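Local coordinates for protein DocCel5: Type I dockerin repeat domain from A. cellulolyticus family 5 endoglucanase WP_010249057 S15I, I16N mutant (Acetivibrio cellulolyticus, PDB 5NRK) that probably anchors a family 5 endoglucanase in the cellulosome by docking onto a cohesin module, with calcium ions bound in its fold, at residues Gly39-Asp44 / Ser49-Ile54. Residues are numbered along the deposited sequence; the frame is centred on the assembly and turned at random. Where two conformers were deposited one is given.
Sequences GDLNGD and SLDFAI. With CA (calcium ion), chain F.
Gly-39 O sits over one face of the Asp-51 carboxylate, 3.4 Å from Asp-51 CG. The N-H of Leu-41 descends on the same side and bonds to OD1 (Leu-41 N to Asp-51 OD1 2.8 Å). It meets that oxygen 39° out of the carboxylate plane. Both Asp-51 oxygens bind the calcium ion, OD1 and OD2 each 2.5 Å from it. At OD2, Asn-48 N donates a further bond, so each oxygen has a backbone N-H as well as the metal and the rotation of the group is fixed. The carboxylate of Asp-40 stands nearly perpendicular to that of Asp-51 (87°). Asp-40 starts away from the helix at CB, but its chi1 of 179° swings the carboxylate back. Its OD1 thus reaches the calcium at 2.3 Å, while OD2 accepts a bond from Lys-45 N. Asp-44 also binds through OD1, and its OD2 takes a hydrogen bond from the metal-bound water at 2.7 Å. Asn-42 and the backbone oxygen of Ser-46 complete the site, the calcium-binding loop of an EF-hand-like motif, as in type I dockerins: loop residues supply most ligands and the first turn of helix 49-59 the bidentate Asp-51. The calcium probably offsets most of the repulsion among the three carboxylates without neutralising them fully. Beside the metal, Ile-54 and Leu-41 run alongside each other in opposite senses, Ile-54 CG2 against Leu-41 CB at 3.8 Å. Ile-54 also lays CD1 on Asn-42 CB at 3.6 Å; Phe-66 touches both Leu-41 and Ile-54. On the same helix Ser-49 OG hydrogen-bonds to the chain of another protein, presumably the cohesin.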
ATOM      1  N   GLY B  39       4.633 -11.652   9.442  1.00 10.17           N
ATOM      2  CA  GLY B  39       4.189 -11.904   8.072  1.00  9.38           C
ATOM      3  C   GLY B  39       4.203 -13.344   7.606  1.00  8.94           C
ATOM      4  O   GLY B  39       3.603 -13.657   6.579  1.00  8.65           O
ATOM      5  N   ASP B  40       4.945 -14.197   8.305  1.00  8.93           N
ATOM      6  CA  ASP B  40       5.096 -15.600   7.909  1.00  8.87           C
ATOM      7  C   ASP B  40       4.052 -16.430   8.640  1.00  9.49           C
ATOM      8  O   ASP B  40       4.203 -16.754   9.827  1.00 12.35           O
ATOM      9  CB  ASP B  40       6.488 -16.116   8.206  1.00 10.24           C
ATOM     10  CG  ASP B  40       6.667 -17.547   7.831  1.00 10.27           C
ATOM     11  OD1 ASP B  40       5.967 -18.024   6.907  1.00 10.14           O
ATOM     12  OD2 ASP B  40       7.523 -18.206   8.473  1.00 12.96           O
ATOM     13  N   LEU B  41       3.010 -16.780   7.915  1.00  8.46           N
ATOM     14  CA  LEU B  41       1.837 -17.413   8.515  1.00  9.41           C
ATOM     15  C   LEU B  41       1.810 -18.922   8.324  1.00 10.91           C
ATOM     16  O   LEU B  41       0.935 -19.598   8.881  1.00 13.30           O
ATOM     17  CB  LEU B  41       0.574 -16.808   7.954  1.00  8.82           C
ATOM     18  CG  LEU B  41       0.482 -15.283   8.074  1.00  8.25           C
ATOM     19  CD1 LEU B  41      -0.836 -14.771   7.523  1.00  7.98           C
ATOM     20  CD2 LEU B  41       0.663 -14.819   9.521  1.00  9.60           C
ATOM     21  N   ASN B  42       2.780 -19.458   7.593  1.00  9.90           N
ATOM     22  CA  ASN B  42       2.930 -20.920   7.444  1.00 10.58           C
ATOM     23  C   ASN B  42       4.265 -21.475   7.911  1.00 12.60           C
ATOM     24  O   ASN B  42       4.490 -22.672   7.797  1.00 14.31           O
ATOM     25  CB  ASN B  42       2.616 -21.350   6.005  1.00 10.50           C
ATOM     26  CG  ASN B  42       3.462 -20.640   4.983  1.00  9.72           C
ATOM     27  OD1 ASN B  42       4.412 -19.967   5.342  1.00  9.73           O
ATOM     28  ND2 ASN B  42       3.129 -20.786   3.699  1.00  9.91           N
ATOM     29  N   GLY B  43       5.141 -20.638   8.476  1.00 12.71           N
ATOM     30  CA  GLY B  43       6.357 -21.132   9.103  1.00 13.60           C
ATOM     31  C   GLY B  43       7.504 -21.496   8.185  1.00 14.71           C
ATOM     32  O   GLY B  43       8.467 -22.127   8.624  1.00 17.40           O
ATOM     33  N   ASP B  44       7.427 -21.095   6.915  1.00 13.45           N
ATOM     34  CA  ASP B  44       8.528 -21.372   5.991  1.00 13.33           C
ATOM     35  C   ASP B  44       9.638 -20.305   5.997  1.00 13.90           C
ATOM     36  O   ASP B  44      10.597 -20.406   5.231  1.00 17.59           O
ATOM     37  CB  ASP B  44       8.023 -21.682   4.567  1.00 12.46           C
ATOM     38  CG  ASP B  44       7.389 -20.483   3.873  1.00 11.68           C
ATOM     39  OD1 ASP B  44       7.329 -19.383   4.467  1.00 11.43           O
ATOM     40  OD2 ASP B  44       6.932 -20.668   2.727  1.00 12.88           O
ATOM     41  N   SER B  49       3.104 -14.960  -1.403  1.00  6.01           N
ATOM     42  CA  SER B  49       1.683 -15.031  -1.692  1.00  5.73           C
ATOM     43  C   SER B  49       0.944 -16.145  -0.966  1.00  5.84           C
ATOM     44  O   SER B  49      -0.269 -16.069  -0.806  1.00  5.98           O
ATOM     45  CB  SER B  49       1.425 -15.074  -3.206  1.00  6.36           C
ATOM     46  OG  SER B  49       2.015 -16.205  -3.803  1.00  7.24           O
ATOM     47  N   LEU B  50       1.650 -17.172  -0.490  1.00  5.95           N
ATOM     48  CA  LEU B  50       1.015 -18.174   0.362  0.70  7.22           C
ATOM     49  C   LEU B  50       0.549 -17.551   1.674  1.00  6.24           C
ATOM     50  O   LEU B  50      -0.549 -17.839   2.178  1.00  6.67           O
ATOM     51  CB  LEU B  50       1.968 -19.331   0.683  0.70  8.50           C
ATOM     52  CG  LEU B  50       2.532 -20.160  -0.458  0.70 11.22           C
ATOM     53  CD1 LEU B  50       3.405 -21.281   0.050  0.70 13.06           C
ATOM     54  CD2 LEU B  50       1.403 -20.724  -1.262  0.70 11.70           C
ATOM     55  N   ASP B  51       1.377 -16.685   2.234  1.00  6.07           N
ATOM     56  CA  ASP B  51       0.993 -15.968   3.463  1.00  6.49           C
ATOM     57  C   ASP B  51      -0.187 -15.035   3.219  1.00  6.29           C
ATOM     58  O   ASP B  51      -1.099 -14.933   4.056  1.00  6.80           O
ATOM     59  CB  ASP B  51       2.192 -15.218   4.006  1.00  7.26           C
ATOM     60  CG  ASP B  51       3.349 -16.138   4.225  1.00  7.69           C
ATOM     61  OD1 ASP B  51       3.284 -16.994   5.143  1.00  7.29           O
ATOM     62  OD2 ASP B  51       4.343 -16.074   3.474  1.00  8.21           O
ATOM     63  N   PHE B  52      -0.198 -14.362   2.072  1.00  6.06           N
ATOM     64  CA  PHE B  52      -1.304 -13.503   1.669  1.00  5.91           C
ATOM     65  C   PHE B  52      -2.626 -14.287   1.611  1.00  5.85           C
ATOM     66  O   PHE B  52      -3.657 -13.827   2.101  1.00  6.49           O
ATOM     67  CB  PHE B  52      -0.897 -12.859   0.337  1.00  6.68           C
ATOM     68  CG  PHE B  52      -1.811 -11.786  -0.191  1.00  7.02           C
ATOM     69  CD1 PHE B  52      -2.194 -10.693   0.581  1.00  7.97           C
ATOM     70  CD2 PHE B  52      -2.224 -11.839  -1.506  1.00  7.91           C
ATOM     71  CE1 PHE B  52      -2.971  -9.692   0.023  1.00  7.52           C
ATOM     72  CE2 PHE B  52      -3.013 -10.841  -2.055  1.00  7.84           C
ATOM     73  CZ  PHE B  52      -3.417  -9.793  -1.272  1.00  7.93           C
ATOM     74  N   ALA B  53      -2.561 -15.482   1.034  1.00  5.95           N
ATOM     75  CA  ALA B  53      -3.715 -16.347   0.951  1.00  5.69           C
ATOM     76  C   ALA B  53      -4.203 -16.770   2.317  1.00  5.88           C
ATOM     77  O   ALA B  53      -5.413 -16.813   2.564  1.00  6.40           O
ATOM     78  CB  ALA B  53      -3.375 -17.585   0.125  1.00  5.85           C
ATOM     79  N   ILE B  54      -3.276 -17.096   3.213  1.00  6.37           N
ATOM     80  CA  ILE B  54      -3.644 -17.517   4.548  1.00  6.60           C
ATOM     81  C   ILE B  54      -4.330 -16.374   5.300  1.00  6.39           C
ATOM     82  O   ILE B  54      -5.344 -16.568   5.987  1.00  7.35           O
ATOM     83  CB  ILE B  54      -2.417 -18.046   5.315  1.00  6.86           C
ATOM     84  CG1 ILE B  54      -1.938 -19.349   4.679  1.00  7.70           C
ATOM     85  CG2 ILE B  54      -2.743 -18.246   6.792  1.00  7.80           C
ATOM     86  CD1 ILE B  54      -0.535 -19.759   5.083  1.00  8.10           C
TER
HETATM   87 CA    CA F 102       5.499 -17.935   4.659  1.00  8.50          CA
HETATM   88  O   HOH W   1       5.039 -18.800   2.448  1.00  9.22           O